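Local coordinates for folylpolyglutamate synthase protein FOLC (Mycobacterium tuberculosis, PDB 2VOS), which probably catalyses the ATP-dependent addition of L-glutamate to dihydropteroate and to tetrahydrofolate, forming dihydrofolate and folylpolyglutamates, at residues 107-120 with 155-168. Sequence-based numbering, arbitrary orientation.
Sequences RISIDGKPISPAQY and LTAMAFAAFADAPV
This is buried apolar packing of helix 151-165 on one face of a beta sheet near its margin, through Ile-108 and Ile-110 of strand 108-110, and on Tyr-120 at the start of helix 117-140. The fold is the P-loop NTPase-like ATP-binding domain of the Mur ligase family. Strands 108-110 and 113-114 form a beta hairpin with a type I' turn at one margin of its mixed sheet. Helix 151-165, over residues 155-165, runs nearly parallel to strand 108-110, at 14°. Ile-108 spreads over the helix: CD1 reaches Met-158 CB, and CG2 lies 3.9 Å from Ala-162 CB. Ile-108 CG1 lies 4.0 Å from Ala-159 CB, where the CA atoms of Ile-108 and Ala-159 are 5.5 Å apart. Ile-110 CD1 lies at the edge of the Phe-163 ring, 3.6 Å from Phe-163 CD1, and also touches Val-168 CG1. Leu-155 CD1 lies over one face of the Arg-107 guanidinium, whose NE is hydrogen-bonded to His-100 ND1. The Tyr-120 hydroxyl is hydrogen-bonded to Glu-31. Met-158 is a selenomethionine. Its chain bends at chi3 (60°), and SE makes a Met-aromatic contact above the Tyr-120 ring. Met-158 CE makes a CH-pi contact over the ring centre, 3.6 Å from the Tyr-120 centroid and 10° off the normal.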
ATOM      1  N   ARG A 107      -0.988  -7.907  -7.881  1.00 25.77           N
ATOM      2  CA  ARG A 107      -2.267  -7.140  -7.746  1.00 27.21           C
ATOM      3  C   ARG A 107      -3.469  -8.045  -7.543  1.00 27.35           C
ATOM      4  O   ARG A 107      -4.514  -7.548  -7.170  1.00 27.56           O
ATOM      5  CB  ARG A 107      -2.554  -6.320  -9.010  1.00 27.09           C
ATOM      6  CG  ARG A 107      -1.429  -5.263  -9.219  1.00 30.61           C
ATOM      7  CD  ARG A 107      -1.507  -4.629 -10.610  1.00 35.87           C
ATOM      8  NE  ARG A 107      -0.597  -3.454 -10.647  1.00 41.03           N
ATOM      9  CZ  ARG A 107      -0.944  -2.190 -10.311  1.00 42.84           C
ATOM     10  NH1 ARG A 107      -2.208  -1.869  -9.930  1.00 41.40           N
ATOM     11  NH2 ARG A 107      -0.010  -1.223 -10.384  1.00 41.10           N
ATOM     12  N   ILE A 108      -3.327  -9.345  -7.806  1.00 27.08           N
ATOM     13  CA  ILE A 108      -4.453 -10.266  -7.596  1.00 26.11           C
ATOM     14  C   ILE A 108      -3.946 -11.477  -6.861  1.00 26.33           C
ATOM     15  O   ILE A 108      -3.167 -12.258  -7.414  1.00 24.97           O
ATOM     16  CB  ILE A 108      -5.074 -10.719  -8.961  1.00 26.50           C
ATOM     17  CG1 ILE A 108      -5.364  -9.478  -9.836  1.00 28.59           C
ATOM     18  CG2 ILE A 108      -6.312 -11.677  -8.736  1.00 24.83           C
ATOM     19  CD1 ILE A 108      -5.724  -9.786 -11.336  1.00 27.10           C
ATOM     20  N   SER A 109      -4.385 -11.638  -5.613  1.00 25.93           N
ATOM     21  CA  SER A 109      -3.952 -12.713  -4.772  1.00 26.63           C
ATOM     22  C   SER A 109      -5.144 -13.523  -4.361  1.00 27.05           C
ATOM     23  O   SER A 109      -6.230 -12.968  -4.161  1.00 27.88           O
ATOM     24  CB  SER A 109      -3.272 -12.172  -3.503  1.00 27.07           C
ATOM     25  OG  SER A 109      -2.090 -11.429  -3.875  1.00 32.42           O
ATOM     26  N   ILE A 110      -4.949 -14.828  -4.262  1.00 26.15           N
ATOM     27  CA  ILE A 110      -6.006 -15.765  -3.733  1.00 28.25           C
ATOM     28  C   ILE A 110      -5.312 -16.590  -2.666  1.00 27.25           C
ATOM     29  O   ILE A 110      -4.151 -16.991  -2.899  1.00 26.67           O
ATOM     30  CB  ILE A 110      -6.501 -16.755  -4.846  1.00 28.10           C
ATOM     31  CG1 ILE A 110      -7.078 -15.991  -6.070  1.00 31.61           C
ATOM     32  CG2 ILE A 110      -7.510 -17.821  -4.222  1.00 28.84           C
ATOM     33  CD1 ILE A 110      -8.314 -15.258  -5.767  1.00 34.19           C
ATOM     34  N   ASP A 111      -5.957 -16.747  -1.510  1.00 27.78           N
ATOM     35  CA  ASP A 111      -5.450 -17.538  -0.402  1.00 29.73           C
ATOM     36  C   ASP A 111      -4.160 -16.925   0.108  1.00 30.09           C
ATOM     37  O   ASP A 111      -3.305 -17.661   0.562  1.00 28.73           O
ATOM     38  CB  ASP A 111      -5.132 -18.979  -0.852  1.00 31.54           C
ATOM     39  CG  ASP A 111      -6.382 -19.740  -1.348  1.00 37.37           C
ATOM     40  OD1 ASP A 111      -7.408 -19.740  -0.614  1.00 34.35           O
ATOM     41  OD2 ASP A 111      -6.319 -20.353  -2.454  1.00 41.23           O
ATOM     42  N   GLY A 112      -3.980 -15.603  -0.008  1.00 29.30           N
ATOM     43  CA  GLY A 112      -2.792 -14.940   0.564  1.00 28.62           C
ATOM     44  C   GLY A 112      -1.562 -14.937  -0.340  1.00 29.27           C
ATOM     45  O   GLY A 112      -0.511 -14.526   0.087  1.00 30.35           O
ATOM     46  N   LYS A 113      -1.686 -15.407  -1.575  1.00 27.73           N
ATOM     47  CA  LYS A 113      -0.557 -15.507  -2.516  1.00 28.76           C
ATOM     48  C   LYS A 113      -0.908 -14.931  -3.889  1.00 27.43           C
ATOM     49  O   LYS A 113      -2.003 -15.129  -4.372  1.00 27.89           O
ATOM     50  CB  LYS A 113      -0.157 -16.992  -2.758  1.00 30.23           C
ATOM     51  CG  LYS A 113       0.321 -17.712  -1.456  1.00 34.90           C
ATOM     52  CD  LYS A 113       0.276 -19.251  -1.672  1.00 44.73           C
ATOM     53  N   PRO A 114       0.040 -14.260  -4.545  1.00 25.91           N
ATOM     54  CA  PRO A 114      -0.245 -13.776  -5.882  1.00 25.79           C
ATOM     55  C   PRO A 114      -0.652 -14.933  -6.768  1.00 27.17           C
ATOM     56  O   PRO A 114      -0.107 -16.062  -6.625  1.00 25.31           O
ATOM     57  CB  PRO A 114       1.097 -13.226  -6.343  1.00 25.00           C
ATOM     58  CG  PRO A 114       1.785 -12.776  -5.020  1.00 27.38           C
ATOM     59  CD  PRO A 114       1.378 -13.891  -4.056  1.00 26.16           C
ATOM     60  N   ILE A 115      -1.558 -14.694  -7.706  1.00 26.99           N
ATOM     61  CA  ILE A 115      -1.816 -15.728  -8.710  1.00 28.52           C
ATOM     62  C   ILE A 115      -0.597 -15.925  -9.612  1.00 31.08           C
ATOM     63  O   ILE A 115       0.330 -15.110  -9.614  1.00 28.68           O
ATOM     64  CB  ILE A 115      -3.056 -15.393  -9.587  1.00 29.81           C
ATOM     65  CG1 ILE A 115      -2.830 -14.099 -10.399  1.00 26.14           C
ATOM     66  CG2 ILE A 115      -4.327 -15.322  -8.699  1.00 27.17           C
ATOM     67  CD1 ILE A 115      -3.995 -13.753 -11.289  1.00 26.40           C
ATOM     68  N   SER A 116      -0.564 -17.012 -10.383  1.00 34.11           N
ATOM     69  CA  SER A 116       0.619 -17.237 -11.257  1.00 36.19           C
ATOM     70  C   SER A 116       0.519 -16.404 -12.529  1.00 36.82           C
ATOM     71  O   SER A 116      -0.562 -15.896 -12.897  1.00 36.88           O
ATOM     72  CB  SER A 116       0.721 -18.728 -11.630  1.00 37.20           C
ATOM     73  OG  SER A 116      -0.427 -19.008 -12.443  1.00 37.75           O
ATOM     74  N   PRO A 117       1.645 -16.206 -13.202  1.00 36.94           N
ATOM     75  CA  PRO A 117       1.560 -15.509 -14.460  1.00 37.68           C
ATOM     76  C   PRO A 117       0.513 -16.192 -15.421  1.00 38.95           C
ATOM     77  O   PRO A 117      -0.194 -15.524 -16.128  1.00 36.41           O
ATOM     78  CB  PRO A 117       3.005 -15.632 -15.012  1.00 39.00           C
ATOM     79  CG  PRO A 117       3.864 -15.578 -13.693  1.00 38.96           C
ATOM     80  CD  PRO A 117       3.035 -16.525 -12.810  1.00 36.68           C
ATOM     81  N   ALA A 118       0.436 -17.517 -15.446  1.00 39.12           N
ATOM     82  CA  ALA A 118      -0.510 -18.188 -16.339  1.00 39.89           C
ATOM     83  C   ALA A 118      -1.999 -17.811 -16.005  1.00 40.19           C
ATOM     84  O   ALA A 118      -2.822 -17.514 -16.875  1.00 41.10           O
ATOM     85  CB  ALA A 118      -0.242 -19.722 -16.261  1.00 38.93           C
ATOM     86  N   GLN A 119      -2.328 -17.781 -14.727  1.00 41.12           N
ATOM     87  CA  GLN A 119      -3.663 -17.462 -14.299  1.00 40.44           C
ATOM     88  C   GLN A 119      -3.946 -16.007 -14.614  1.00 41.87           C
ATOM     89  O   GLN A 119      -5.108 -15.665 -14.871  1.00 41.06           O
ATOM     90  CB  GLN A 119      -3.770 -17.647 -12.795  1.00 41.10           C
ATOM     91  CG  GLN A 119      -4.041 -19.099 -12.395  1.00 46.88           C
ATOM     92  CD  GLN A 119      -3.490 -19.532 -11.006  1.00 50.79           C
ATOM     93  OE1 GLN A 119      -2.895 -18.760 -10.216  1.00 46.03           O
ATOM     94  NE2 GLN A 119      -3.677 -20.807 -10.733  1.00 53.22           N
ATOM     95  N   TYR A 120      -2.919 -15.132 -14.514  1.00 40.94           N
ATOM     96  CA  TYR A 120      -3.134 -13.681 -14.745  1.00 41.20           C
ATOM     97  C   TYR A 120      -3.511 -13.488 -16.206  1.00 41.79           C
ATOM     98  O   TYR A 120      -4.461 -12.766 -16.546  1.00 41.25           O
ATOM     99  CB  TYR A 120      -1.854 -12.931 -14.382  1.00 39.63           C
ATOM    100  CG  TYR A 120      -1.808 -11.428 -14.622  1.00 41.88           C
ATOM    101  CD1 TYR A 120      -2.141 -10.531 -13.601  1.00 39.39           C
ATOM    102  CD2 TYR A 120      -1.391 -10.891 -15.841  1.00 40.80           C
ATOM    103  CE1 TYR A 120      -2.075  -9.123 -13.796  1.00 38.54           C
ATOM    104  CE2 TYR A 120      -1.326  -9.432 -16.043  1.00 37.71           C
ATOM    105  CZ  TYR A 120      -1.661  -8.596 -15.003  1.00 38.34           C
ATOM    106  OH  TYR A 120      -1.590  -7.208 -15.127  1.00 38.70           O
ATOM    107  N   LEU A 155      -7.459  -4.051 -14.794  1.00 43.73           N
ATOM    108  CA  LEU A 155      -6.908  -4.822 -13.687  1.00 43.28           C
ATOM    109  C   LEU A 155      -7.964  -5.083 -12.627  1.00 42.23           C
ATOM    110  O   LEU A 155      -8.048  -6.168 -12.051  1.00 42.22           O
ATOM    111  CB  LEU A 155      -5.740  -4.086 -13.047  1.00 43.25           C
ATOM    112  CG  LEU A 155      -4.475  -3.990 -13.872  1.00 48.74           C
ATOM    113  CD1 LEU A 155      -3.472  -2.933 -13.239  1.00 47.35           C
ATOM    114  CD2 LEU A 155      -3.850  -5.378 -14.059  1.00 50.86           C
ATOM    115  N   THR A 156      -8.804  -4.088 -12.378  1.00 41.94           N
ATOM    116  CA  THR A 156      -9.785  -4.204 -11.313  1.00 41.89           C
ATOM    117  C   THR A 156     -10.827  -5.227 -11.746  1.00 42.12           C
ATOM    118  O   THR A 156     -11.224  -6.071 -10.957  1.00 42.00           O
ATOM    119  CB  THR A 156     -10.414  -2.855 -11.030  1.00 42.77           C
ATOM    120  OG1 THR A 156      -9.401  -2.018 -10.430  1.00 44.35           O
ATOM    121  CG2 THR A 156     -11.641  -2.986 -10.050  1.00 41.63           C
ATOM    122  N   ALA A 157     -11.222  -5.195 -13.020  1.00 40.97           N
ATOM    123  CA  ALA A 157     -12.162  -6.170 -13.500  1.00 40.26           C
ATOM    124  C   ALA A 157     -11.569  -7.576 -13.457  1.00 40.74           C
ATOM    125  O   ALA A 157     -12.241  -8.546 -13.104  1.00 41.92           O
ATOM    126  CB  ALA A 157     -12.616  -5.821 -14.939  1.00 38.24           C
HETATM  127  N   MSE A 158     -10.309  -7.682 -13.842  1.00 40.69           N
HETATM  128  CA  MSE A 158      -9.620  -8.960 -13.699  1.00 41.69           C
HETATM  129  C   MSE A 158      -9.652  -9.495 -12.274  1.00 41.06           C
HETATM  130  O   MSE A 158      -9.901 -10.696 -12.058  1.00 40.80           O
HETATM  131  CB  MSE A 158      -8.158  -8.839 -14.194  1.00 42.52           C
HETATM  132  CG  MSE A 158      -8.048  -8.697 -15.711  1.00 40.71           C
HETATM  133 SE   MSE A 158      -6.186  -8.207 -16.157  1.00 44.51          SE
HETATM  134  CE  MSE A 158      -5.233  -9.722 -15.431  1.00 44.03           C
ATOM    135  N   ALA A 159      -9.368  -8.644 -11.278  1.00 40.94           N
ATOM    136  CA  ALA A 159      -9.348  -9.129  -9.892  1.00 39.75           C
ATOM    137  C   ALA A 159     -10.770  -9.677  -9.553  1.00 40.48           C
ATOM    138  O   ALA A 159     -10.939 -10.804  -8.962  1.00 41.08           O
ATOM    139  CB  ALA A 159      -8.950  -7.989  -8.938  1.00 38.29           C
ATOM    140  N   PHE A 160     -11.791  -8.884  -9.872  1.00 40.07           N
ATOM    141  CA  PHE A 160     -13.159  -9.257  -9.515  1.00 40.84           C
ATOM    142  C   PHE A 160     -13.589 -10.549 -10.202  1.00 40.53           C
ATOM    143  O   PHE A 160     -14.296 -11.352  -9.581  1.00 40.35           O
ATOM    144  CB  PHE A 160     -14.190  -8.140  -9.847  1.00 41.10           C
ATOM    145  CG  PHE A 160     -14.049  -6.894  -8.998  1.00 42.35           C
ATOM    146  CD1 PHE A 160     -13.645  -6.990  -7.662  1.00 43.44           C
ATOM    147  CD2 PHE A 160     -14.338  -5.636  -9.514  1.00 42.07           C
ATOM    148  CE1 PHE A 160     -13.492  -5.870  -6.855  1.00 44.33           C
ATOM    149  CE2 PHE A 160     -14.238  -4.470  -8.666  1.00 39.39           C
ATOM    150  CZ  PHE A 160     -13.802  -4.603  -7.346  1.00 42.75           C
ATOM    151  N   ALA A 161     -13.217 -10.711 -11.479  1.00 41.08           N
ATOM    152  CA  ALA A 161     -13.525 -11.971 -12.239  1.00 40.99           C
ATOM    153  C   ALA A 161     -12.781 -13.139 -11.585  1.00 40.85           C
ATOM    154  O   ALA A 161     -13.315 -14.244 -11.384  1.00 40.58           O
ATOM    155  CB  ALA A 161     -13.058 -11.804 -13.694  1.00 41.18           C
ATOM    156  N   ALA A 162     -11.510 -12.916 -11.269  1.00 38.52           N
ATOM    157  CA  ALA A 162     -10.702 -13.998 -10.724  1.00 37.28           C
ATOM    158  C   ALA A 162     -11.278 -14.397  -9.355  1.00 38.03           C
ATOM    159  O   ALA A 162     -11.231 -15.589  -8.964  1.00 37.89           O
ATOM    160  CB  ALA A 162      -9.247 -13.517 -10.551  1.00 38.27           C
ATOM    161  N   PHE A 163     -11.798 -13.435  -8.588  1.00 37.59           N
ATOM    162  CA  PHE A 163     -12.313 -13.795  -7.265  1.00 39.51           C
ATOM    163  C   PHE A 163     -13.548 -14.687  -7.421  1.00 39.32           C
ATOM    164  O   PHE A 163     -13.784 -15.569  -6.586  1.00 39.68           O
ATOM    165  CB  PHE A 163     -12.686 -12.551  -6.416  1.00 38.83           C
ATOM    166  CG  PHE A 163     -11.494 -11.659  -6.091  1.00 40.79           C
ATOM    167  CD1 PHE A 163     -10.187 -12.172  -6.155  1.00 40.51           C
ATOM    168  CD2 PHE A 163     -11.690 -10.314  -5.737  1.00 40.42           C
ATOM    169  CE1 PHE A 163      -9.100 -11.335  -5.836  1.00 39.18           C
ATOM    170  CE2 PHE A 163     -10.622  -9.473  -5.404  1.00 35.99           C
ATOM    171  CZ  PHE A 163      -9.331  -9.974  -5.468  1.00 37.13           C
ATOM    172  N   ALA A 164     -14.363 -14.404  -8.438  1.00 40.54           N
ATOM    173  CA  ALA A 164     -15.558 -15.244  -8.705  1.00 40.44           C
ATOM    174  C   ALA A 164     -15.167 -16.624  -9.314  1.00 39.87           C
ATOM    175  O   ALA A 164     -15.824 -17.631  -9.034  1.00 39.00           O
ATOM    176  CB  ALA A 164     -16.549 -14.483  -9.629  1.00 39.53           C
ATOM    177  N   ASP A 165     -14.135 -16.647 -10.171  1.00 39.55           N
ATOM    178  CA  ASP A 165     -13.570 -17.895 -10.731  1.00 40.84           C
ATOM    179  C   ASP A 165     -13.052 -18.827  -9.676  1.00 39.93           C
ATOM    180  O   ASP A 165     -13.074 -20.040  -9.874  1.00 39.24           O
ATOM    181  CB  ASP A 165     -12.357 -17.582 -11.650  1.00 41.61           C
ATOM    182  CG  ASP A 165     -12.766 -16.904 -12.964  1.00 49.65           C
ATOM    183  OD1 ASP A 165     -13.958 -16.994 -13.369  1.00 55.81           O
ATOM    184  OD2 ASP A 165     -11.884 -16.281 -13.607  1.00 49.99           O
ATOM    185  N   ALA A 166     -12.529 -18.276  -8.558  1.00 39.60           N
ATOM    186  CA  ALA A 166     -11.774 -19.118  -7.595  1.00 39.16           C
ATOM    187  C   ALA A 166     -12.585 -20.261  -6.962  1.00 38.80           C
ATOM    188  O   ALA A 166     -12.127 -21.437  -6.983  1.00 40.49           O
ATOM    189  CB  ALA A 166     -11.087 -18.247  -6.490  1.00 39.37           C
ATOM    190  N   PRO A 167     -13.717 -19.950  -6.294  1.00 36.79           N
ATOM    191  CA  PRO A 167     -14.213 -18.662  -5.856  1.00 36.24           C
ATOM    192  C   PRO A 167     -13.691 -18.375  -4.478  1.00 36.55           C
ATOM    193  O   PRO A 167     -13.175 -19.260  -3.845  1.00 38.05           O
ATOM    194  CB  PRO A 167     -15.744 -18.892  -5.745  1.00 36.26           C
ATOM    195  CG  PRO A 167     -15.877 -20.314  -5.395  1.00 36.19           C
ATOM    196  CD  PRO A 167     -14.641 -21.045  -5.920  1.00 36.95           C
ATOM    197  N   VAL A 168     -13.866 -17.163  -3.985  1.00 35.53           N
ATOM    198  CA  VAL A 168     -13.408 -16.803  -2.652  1.00 35.96           C
ATOM    199  C   VAL A 168     -14.618 -16.689  -1.694  1.00 36.39           C
ATOM    200  O   VAL A 168     -15.776 -16.665  -2.138  1.00 36.35           O
ATOM    201  CB  VAL A 168     -12.631 -15.464  -2.671  1.00 36.42           C
ATOM    202  CG1 VAL A 168     -11.434 -15.522  -3.674  1.00 34.43           C
ATOM    203  CG2 VAL A 168     -13.541 -14.306  -3.026  1.00 36.59           C
TER